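Local coordinates for protein hydrolase (Thermococcus thioreducens, PDB 6IAH) that is a haloacid dehalogenase-superfamily phosphatase that binds magnesium and probably removes phosphate from a range of substrates, phosphoglycolate possibly among them, at residues 224-228 with 229-233; 131-134 with 135-138; 138-141 with 142-146. One frame throughout, in Å; residues are numbered along the deposited sequence.

Contact 1 of 3, residues 224-228 with 229-233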
loop_
_atom_site.group_PDB
_atom_site.type_symbol
_atom_site.label_atom_id
_atom_site.label_comp_id
_atom_site.label_asym_id
_atom_site.label_seq_id
_atom_site.Cartn_x
_atom_site.Cartn_y
_atom_site.Cartn_z
ATOM N N ARG A 224 -8.690 11.846 -11.202
ATOM C CA ARG A 224 -8.681 13.301 -11.325
ATOM C C ARG A 224 -8.317 13.727 -12.730
ATOM O O ARG A 224 -9.037 14.506 -13.343
ATOM C CB ARG A 224 -7.692 13.881 -10.322
ATOM C CG ARG A 224 -7.805 15.377 -10.089
ATOM C CD ARG A 224 -6.642 15.838 -9.240
ATOM N NE ARG A 224 -5.386 15.785 -10.004
ATOM C CZ ARG A 224 -4.181 15.957 -9.490
ATOM N NH1 ARG A 224 -4.025 16.188 -8.200
ATOM N NH2 ARG A 224 -3.103 15.908 -10.292
ATOM N N ASP A 225 -7.201 13.233 -13.249
ATOM C CA ASP A 225 -6.652 13.664 -14.530
ATOM C C ASP A 225 -7.129 12.764 -15.691
ATOM O O ASP A 225 -7.053 13.128 -16.871
ATOM C CB ASP A 225 -5.118 13.682 -14.472
ATOM C CG ASP A 225 -4.601 14.508 -13.344
ATOM O OD1 ASP A 225 -5.326 15.438 -12.901
ATOM O OD2 ASP A 225 -3.481 14.285 -12.870
ATOM N N VAL A 226 -7.614 11.577 -15.339
ATOM C CA VAL A 226 -7.983 10.560 -16.297
ATOM C C VAL A 226 -8.861 9.609 -15.517
ATOM O O VAL A 226 -8.785 9.569 -14.287
ATOM C CB VAL A 226 -6.692 9.917 -16.884
ATOM C CG1 VAL A 226 -6.001 9.022 -15.849
ATOM C CG2 VAL A 226 -7.001 9.161 -18.160
ATOM N N LYS A 227 -9.713 8.862 -16.183
ATOM C CA LYS A 227 -10.636 7.964 -15.449
ATOM C C LYS A 227 -9.883 6.876 -14.719
ATOM O O LYS A 227 -10.040 6.687 -13.527
ATOM C CB LYS A 227 -11.617 7.294 -16.395
ATOM C CG LYS A 227 -12.717 6.518 -15.661
ATOM C CD LYS A 227 -13.577 5.793 -16.676
ATOM C CE LYS A 227 -14.718 5.072 -15.967
ATOM N NZ LYS A 227 -15.386 4.100 -16.877
ATOM N N ASP A 228 -9.026 6.164 -15.444
ATOM C CA ASP A 228 -8.260 5.098 -14.834
ATOM C C ASP A 228 -7.075 4.846 -15.723
ATOM O O ASP A 228 -6.912 5.493 -16.769
ATOM C CB ASP A 228 -9.114 3.845 -14.676
ATOM C CG ASP A 228 -9.740 3.372 -15.998
ATOM O OD1 ASP A 228 -9.093 3.376 -17.069
ATOM O OD2 ASP A 228 -10.919 2.968 -15.956
ATOM N N VAL A 229 -6.252 3.900 -15.299
ATOM C CA VAL A 229 -4.996 3.582 -16.023
ATOM C C VAL A 229 -5.273 3.056 -17.440
ATOM O O VAL A 229 -4.443 3.161 -18.349
ATOM C CB VAL A 229 -4.152 2.597 -15.203
ATOM C CG1 VAL A 229 -4.807 1.232 -15.117
ATOM C CG2 VAL A 229 -2.716 2.513 -15.770
ATOM N N ASN A 230 -6.434 2.457 -17.647
ATOM C CA ASN A 230 -6.698 1.852 -18.970
ATOM C C ASN A 230 -6.993 2.922 -19.967
ATOM O O ASN A 230 -6.530 2.840 -21.097
ATOM C CB ASN A 230 -7.890 0.859 -18.888
ATOM C CG ASN A 230 -7.554 -0.351 -18.050
ATOM O OD1 ASN A 230 -6.443 -0.908 -18.160
ATOM N ND2 ASN A 230 -8.480 -0.754 -17.188
ATOM N N GLU A 231 -7.762 3.935 -19.564
ATOM C CA GLU A 231 -8.015 5.069 -20.458
ATOM C C GLU A 231 -6.699 5.780 -20.729
ATOM O O GLU A 231 -6.401 6.170 -21.862
ATOM C CB GLU A 231 -9.014 6.030 -19.842
ATOM C CG GLU A 231 -9.306 7.258 -20.684
ATOM C CD GLU A 231 -10.422 8.055 -20.042
ATOM O OE1 GLU A 231 -11.553 7.555 -20.105
ATOM O OE2 GLU A 231 -10.156 9.075 -19.359
ATOM N N PHE A 232 -5.911 5.934 -19.684
ATOM C CA PHE A 232 -4.581 6.474 -19.889
ATOM C C PHE A 232 -3.775 5.702 -20.929
ATOM O O PHE A 232 -3.156 6.287 -21.865
ATOM C CB PHE A 232 -3.799 6.577 -18.585
ATOM C CG PHE A 232 -2.424 7.124 -18.839
ATOM C CD1 PHE A 232 -2.275 8.479 -19.070
ATOM C CD2 PHE A 232 -1.368 6.273 -19.087
ATOM C CE1 PHE A 232 -1.070 9.009 -19.388
ATOM C CE2 PHE A 232 -0.131 6.814 -19.450
ATOM C CZ PHE A 232 -0.016 8.162 -19.586
ATOM N N LEU A 233 -3.739 4.382 -20.787
ATOM C CA LEU A 233 -2.916 3.576 -21.718
ATOM C C LEU A 233 -3.448 3.588 -23.139
ATOM O O LEU A 233 -2.683 3.651 -24.070
ATOM C CB LEU A 233 -2.751 2.136 -21.259
ATOM C CG LEU A 233 -1.776 1.983 -20.087
ATOM C CD1 LEU A 233 -1.884 0.579 -19.541
ATOM C CD2 LEU A 233 -0.311 2.305 -20.413
HETATM O O HOH W 1 -11.031 0.513 -16.851
#
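Asp-228 caps the start of helix 229-239 through its side chain, and Glu-231 in the first turn reaches back to the loop before it, in the last crossing from strand to helix of the HAD-type Rossmann-like core. Asp-228 is the N-cap residue. With chi1 at 55°, its CG lies between its own backbone N and carbonyl carbon, which turns OD1 back over the first helical turn. There OD1 accepts a well-directed bond from Glu-231 N (2.9 Å), which arrives nearly along the C-O axis, and a weak one from Asn-230 N. Asp-228 O begins the regular helical pattern by accepting from Phe-232 N at 3.1 Å.

Glu-231 returns the grip one residue ahead of the cap. Its extended chain runs back beside the loop, and OE2 accepts from Lys-227 N (3.2 Å). The bond is straight at the hydrogen, but the donor stands well above the carboxylate plane. The same oxygen lies 3.4 Å from Val-226 CG2, the two side chains sliding past each other in opposite directions. An alanine in place of Glu-231 would probably leave Lys-227 N without this acceptor and one flank of the valine uncovered. Val-226 CG2 also reaches Phe-232 CB, and both residues rest on Val-220 of strand 218-221.

The second oxygen of the cap is used as well: a water donates to Asp-228 OD2 (2.6 Å) and accepts from Asn-230 ND2 (2.9 Å), an amide nitrogen that also bonds to the carbonyl of Ile-131.

Contact 2 of 3, residues 131-134 with 135-138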
loop_
_atom_site.group_PDB
_atom_site.type_symbol
_atom_site.label_atom_id
_atom_site.label_comp_id
_atom_site.label_asym_id
_atom_site.label_seq_id
_atom_site.Cartn_x
_atom_site.Cartn_y
_atom_site.Cartn_z
ATOM N N ILE A 131 -7.253 -3.646 -11.746
ATOM C CA ILE A 131 -7.867 -2.524 -12.491
ATOM C C ILE A 131 -7.343 -2.553 -13.925
ATOM O O ILE A 131 -8.088 -2.518 -14.864
ATOM C CB ILE A 131 -7.601 -1.147 -11.835
ATOM C CG1 ILE A 131 -8.093 -1.141 -10.381
ATOM C CG2 ILE A 131 -8.234 -0.041 -12.668
ATOM C CD1 ILE A 131 -7.526 -0.012 -9.525
ATOM N N VAL A 132 -6.040 -2.691 -14.090
ATOM C CA VAL A 132 -5.470 -2.666 -15.433
ATOM C C VAL A 132 -5.871 -3.940 -16.226
ATOM O O VAL A 132 -6.119 -4.990 -15.624
ATOM C CB VAL A 132 -3.950 -2.436 -15.348
ATOM C CG1 VAL A 132 -3.242 -3.658 -14.781
ATOM C CG2 VAL A 132 -3.405 -2.030 -16.694
ATOM N N ARG A 133 -6.015 -3.811 -17.555
ATOM C CA ARG A 133 -6.265 -4.927 -18.446
ATOM C C ARG A 133 -4.901 -5.289 -18.947
ATOM O O ARG A 133 -4.207 -4.427 -19.471
ATOM C CB ARG A 133 -7.173 -4.535 -19.604
ATOM C CG ARG A 133 -8.544 -4.122 -19.065
ATOM C CD ARG A 133 -9.592 -4.143 -20.167
ATOM N NE ARG A 133 -9.190 -3.395 -21.365
ATOM C CZ ARG A 133 -9.491 -2.123 -21.646
ATOM N NH1 ARG A 133 -10.205 -1.341 -20.826
ATOM N NH2 ARG A 133 -9.042 -1.622 -22.800
ATOM N N ARG A 134 -4.539 -6.565 -18.797
ATOM C CA ARG A 134 -3.216 -7.066 -19.199
ATOM C C ARG A 134 -2.929 -6.823 -20.699
ATOM O O ARG A 134 -1.770 -6.626 -21.113
ATOM C CB ARG A 134 -3.065 -8.569 -18.819
ATOM C CG ARG A 134 -4.330 -9.425 -18.927
ATOM C CD ARG A 134 -4.179 -10.876 -18.396
ATOM N NE ARG A 134 -5.011 -11.788 -19.182
ATOM C CZ ARG A 134 -6.198 -12.281 -18.817
ATOM N NH1 ARG A 134 -6.733 -12.027 -17.621
ATOM N NH2 ARG A 134 -6.852 -13.055 -19.668
ATOM N N GLY A 135 -3.981 -6.848 -21.509
ATOM C CA GLY A 135 -3.858 -6.619 -22.977
ATOM C C GLY A 135 -3.292 -5.251 -23.274
ATOM O O GLY A 135 -2.432 -5.097 -24.163
ATOM N N LEU A 136 -3.678 -4.254 -22.476
ATOM C CA LEU A 136 -3.057 -2.925 -22.607
ATOM C C LEU A 136 -1.582 -2.871 -22.238
ATOM O O LEU A 136 -0.818 -2.147 -22.906
ATOM C CB LEU A 136 -3.835 -1.842 -21.892
ATOM C CG LEU A 136 -5.244 -1.637 -22.442
ATOM C CD1 LEU A 136 -6.088 -0.723 -21.564
ATOM C CD2 LEU A 136 -5.202 -1.099 -23.888
ATOM N N LEU A 137 -1.171 -3.595 -21.201
ATOM C CA LEU A 137 0.232 -3.575 -20.794
ATOM C C LEU A 137 1.058 -4.246 -21.879
ATOM O O LEU A 137 2.186 -3.851 -22.169
ATOM C CB LEU A 137 0.433 -4.259 -19.424
ATOM C CG LEU A 137 -0.192 -3.545 -18.230
ATOM C CD1 LEU A 137 -0.269 -4.432 -17.022
ATOM C CD2 LEU A 137 0.518 -2.241 -17.905
ATOM N N GLU A 138 0.508 -5.327 -22.414
ATOM C CA GLU A 138 1.121 -6.043 -23.505
ATOM C C GLU A 138 1.230 -5.132 -24.698
ATOM O O GLU A 138 2.320 -4.948 -25.260
ATOM C CB GLU A 138 0.339 -7.305 -23.849
ATOM C CG GLU A 138 0.418 -8.413 -22.786
ATOM C CD GLU A 138 -0.775 -9.424 -22.833
ATOM O OE1 GLU A 138 -1.551 -9.485 -23.842
ATOM O OE2 GLU A 138 -0.962 -10.170 -21.833
#
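With chi1 at -67°, Leu-137 has its CG opposite the carbonyl carbon, so that the isobutyl group reaches back to Val-132, whose CG2 points away from its own backbone N. The two side chains cross at about a right angle. CD1 of Leu-137 meets Val-132 CG1 at 3.8 Å, while its CG rests against Val-132 CG2, so the branched end of the leucine spans both methyls of the valine.

A second pairing joins Arg-133 to Leu-136. The chain of Arg-133 bends at chi3 (-51°), which folds the guanidinium across Leu-136 in an oblique approach. Leu-136 CD1 lies over one face of the flat group, displaced toward its rim, and is 3.3 Å from Arg-133 NH2. A methyl thus covers part of the charged group, while NH2 also makes a salt bridge with Glu-234 of helix 229-239.

These side chains flank the first turn of helix 134-141, for which Arg-133 is the N-cap residue. Its carbonyl O accepts a weak bond from Leu-136 N (3.1 Å). Full helical bonding appears at the next carbonyl, where Arg-134 O receives Glu-138 N at 2.9 Å in a nearly straight line. Glu-138 CG also packs against that oxygen, at 3.3 Å.

Backbone bonds tie Ile-131 and Val-132 to Leu-11, just past the short two-stranded sheet of 12-13 and 129-130. Val-132 and Leu-136 face helix 229-239, the valine on Val-229 and Asn-230, the leucine on Asn-230 and Leu-233. Val-132 and Leu-137 share Ile-164 of helix 154-164, so the start of helix 134-141 and the loop before it touch both of these helices.

Contact 3 of 3, residues 138-141 with 142-146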
loop_
_atom_site.group_PDB
_atom_site.type_symbol
_atom_site.label_atom_id
_atom_site.label_comp_id
_atom_site.label_asym_id
_atom_site.label_seq_id
_atom_site.Cartn_x
_atom_site.Cartn_y
_atom_site.Cartn_z
ATOM N N GLU A 138 0.508 -5.327 -22.414
ATOM C CA GLU A 138 1.121 -6.043 -23.505
ATOM C C GLU A 138 1.230 -5.132 -24.698
ATOM O O GLU A 138 2.320 -4.948 -25.260
ATOM C CB GLU A 138 0.339 -7.305 -23.849
ATOM C CG GLU A 138 0.418 -8.413 -22.786
ATOM C CD GLU A 138 -0.775 -9.424 -22.833
ATOM O OE1 GLU A 138 -1.551 -9.485 -23.842
ATOM O OE2 GLU A 138 -0.962 -10.170 -21.833
ATOM N N ARG A 139 0.128 -4.500 -25.035
ATOM C CA ARG A 139 0.203 -3.581 -26.176
ATOM C C ARG A 139 1.211 -2.466 -25.957
ATOM O O ARG A 139 2.037 -2.196 -26.849
ATOM C CB ARG A 139 -1.171 -3.007 -26.497
ATOM C CG ARG A 139 -2.028 -4.020 -27.171
ATOM C CD ARG A 139 -3.442 -3.558 -27.123
ATOM N NE ARG A 139 -3.607 -2.266 -27.794
ATOM C CZ ARG A 139 -4.723 -1.561 -27.823
ATOM N NH1 ARG A 139 -5.802 -1.996 -27.211
ATOM N NH2 ARG A 139 -4.759 -0.369 -28.461
ATOM N N ALA A 140 1.198 -1.858 -24.753
ATOM C CA ALA A 140 2.084 -0.727 -24.474
ATOM C C ALA A 140 3.540 -1.082 -24.444
ATOM O O ALA A 140 4.349 -0.261 -24.846
ATOM C CB ALA A 140 1.711 -0.057 -23.216
ATOM N N SER A 141 3.862 -2.313 -24.000
ATOM C CA SER A 141 5.264 -2.783 -23.848
ATOM C C SER A 141 5.972 -2.854 -25.159
ATOM O O SER A 141 7.235 -2.809 -25.199
ATOM C CB SER A 141 5.312 -4.175 -23.119
ATOM O OG SER A 141 4.783 -5.189 -23.989
ATOM N N LYS A 142 5.215 -2.906 -26.254
ATOM C CA LYS A 142 5.848 -2.869 -27.580
ATOM C C LYS A 142 6.375 -1.493 -28.020
ATOM O O LYS A 142 7.149 -1.401 -28.959
ATOM C CB LYS A 142 4.897 -3.438 -28.627
ATOM C CG LYS A 142 4.615 -4.923 -28.496
ATOM C CD LYS A 142 3.397 -5.276 -29.327
ATOM C CE LYS A 142 3.453 -6.669 -29.924
ATOM N NZ LYS A 142 2.122 -6.983 -30.520
ATOM N N HIS A 143 5.929 -0.421 -27.373
ATOM C CA HIS A 143 6.284 0.960 -27.769
ATOM C C HIS A 143 6.753 1.884 -26.705
ATOM O O HIS A 143 7.200 3.006 -27.027
ATOM C CB HIS A 143 5.069 1.580 -28.462
ATOM C CG HIS A 143 4.615 0.743 -29.603
ATOM N ND1 HIS A 143 5.333 0.676 -30.787
ATOM C CD2 HIS A 143 3.626 -0.179 -29.702
ATOM C CE1 HIS A 143 4.772 -0.217 -31.581
ATOM N NE2 HIS A 143 3.724 -0.732 -30.959
ATOM N N PHE A 144 6.659 1.455 -25.451
ATOM C CA PHE A 144 7.086 2.247 -24.271
ATOM C C PHE A 144 7.838 1.320 -23.345
ATOM O O PHE A 144 7.522 0.099 -23.318
ATOM C CB PHE A 144 5.858 2.724 -23.514
ATOM C CG PHE A 144 4.947 3.618 -24.317
ATOM C CD1 PHE A 144 5.211 4.989 -24.405
ATOM C CD2 PHE A 144 3.830 3.100 -24.944
ATOM C CE1 PHE A 144 4.369 5.829 -25.142
ATOM C CE2 PHE A 144 2.985 3.918 -25.709
ATOM C CZ PHE A 144 3.273 5.281 -25.815
ATOM N N LYS A 145 8.815 1.856 -22.614
ATOM C CA LYS A 145 9.397 1.187 -21.458
ATOM C C LYS A 145 8.450 1.297 -20.275
ATOM O O LYS A 145 7.967 2.389 -19.947
ATOM C CB LYS A 145 10.719 1.821 -21.065
ATOM C CG LYS A 145 11.814 1.644 -22.105
ATOM C CD LYS A 145 13.162 1.470 -21.435
ATOM C CE LYS A 145 13.243 0.172 -20.643
ATOM N NZ LYS A 145 14.598 -0.018 -20.064
ATOM N N LEU A 146 8.168 0.168 -19.652
ATOM C CA LEU A 146 7.202 0.121 -18.552
ATOM C C LEU A 146 7.964 -0.200 -17.251
ATOM O O LEU A 146 8.940 -0.965 -17.237
ATOM C CB LEU A 146 6.123 -0.910 -18.796
ATOM C CG LEU A 146 5.306 -0.850 -20.070
ATOM C CD1 LEU A 146 4.278 -1.998 -19.985
ATOM C CD2 LEU A 146 4.621 0.496 -20.208
HETATM O O HOH W 2 9.186 -2.234 -23.429
#
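Lys-142 enters the turn that leads from helix 134-141 into strand 145-149, a helix-to-strand connection of the Rossmann-like HAD core away from the metal sites, by donating from its backbone N to Arg-139 O, a weak bond of 3.3 Å. Its CB lies beside the same carbonyl, and CG near both it and that of Glu-138, while the rest of the chain leads off.

His-143 comes next and takes up the following carbonyl: its N donates to Ala-140 O at 3.0 Å, from well above the carbonyl plane. Phe-144 N reaches that oxygen too, at 2.9 Å and nearly in line with the carbonyl bond, though bent at the hydrogen (136°), so two successive N-H groups converge on one acceptor. The phenyl group of Phe-144 adds an edge contact. With chi1 at -61° its CG stands beside the backbone N, which sets CD2 near Ala-140 O (3.4 Å), the oxygen lying close to the ring plane. CD2 also touches Ala-140 CB, and the ring continues onto Ile-3 and Met-1.

After Lys-145, which pairs through its backbone with Ile-3, Leu-146 points back to the helix. Its CD1 packs on Ser-141 CB at 4.0 Å, and CD2 on the methyl of Ala-140. The hydroxyl of Ser-141 donates to Glu-138 O at 2.8 Å.

At this reversal the last carbonyls of the helix thus find main-chain, hydroxyl or water donors, one water bridging Ser-141 O (2.7 Å) and Phe-144 O, while Ala-140, Ser-141 CB, Phe-144 and Leu-146 make the apolar contacts that join helix to strand.

How the contacts relate
From the N terminus, contact 2 comes first, opening helix 134-141 just after the short strand 129-130. Contact 3 follows on the same helix, shares Glu-138 with it, and closes the turn into strand 145-149 of the parallel sheet. Contact 1 opens only much later, between strand 218-221 and helix 229-239. All three are local and lie in series, none enclosing another. In space they converge: the side-chain amide of Asn-230 joins contact 1 to contact 2, its OD1 probably accepting from Arg-133 N, and Leu-233 packs on Ala-140 of contact 3. Helices 134-141 and 229-239 are thereby joined to each other beside the parallel sheet.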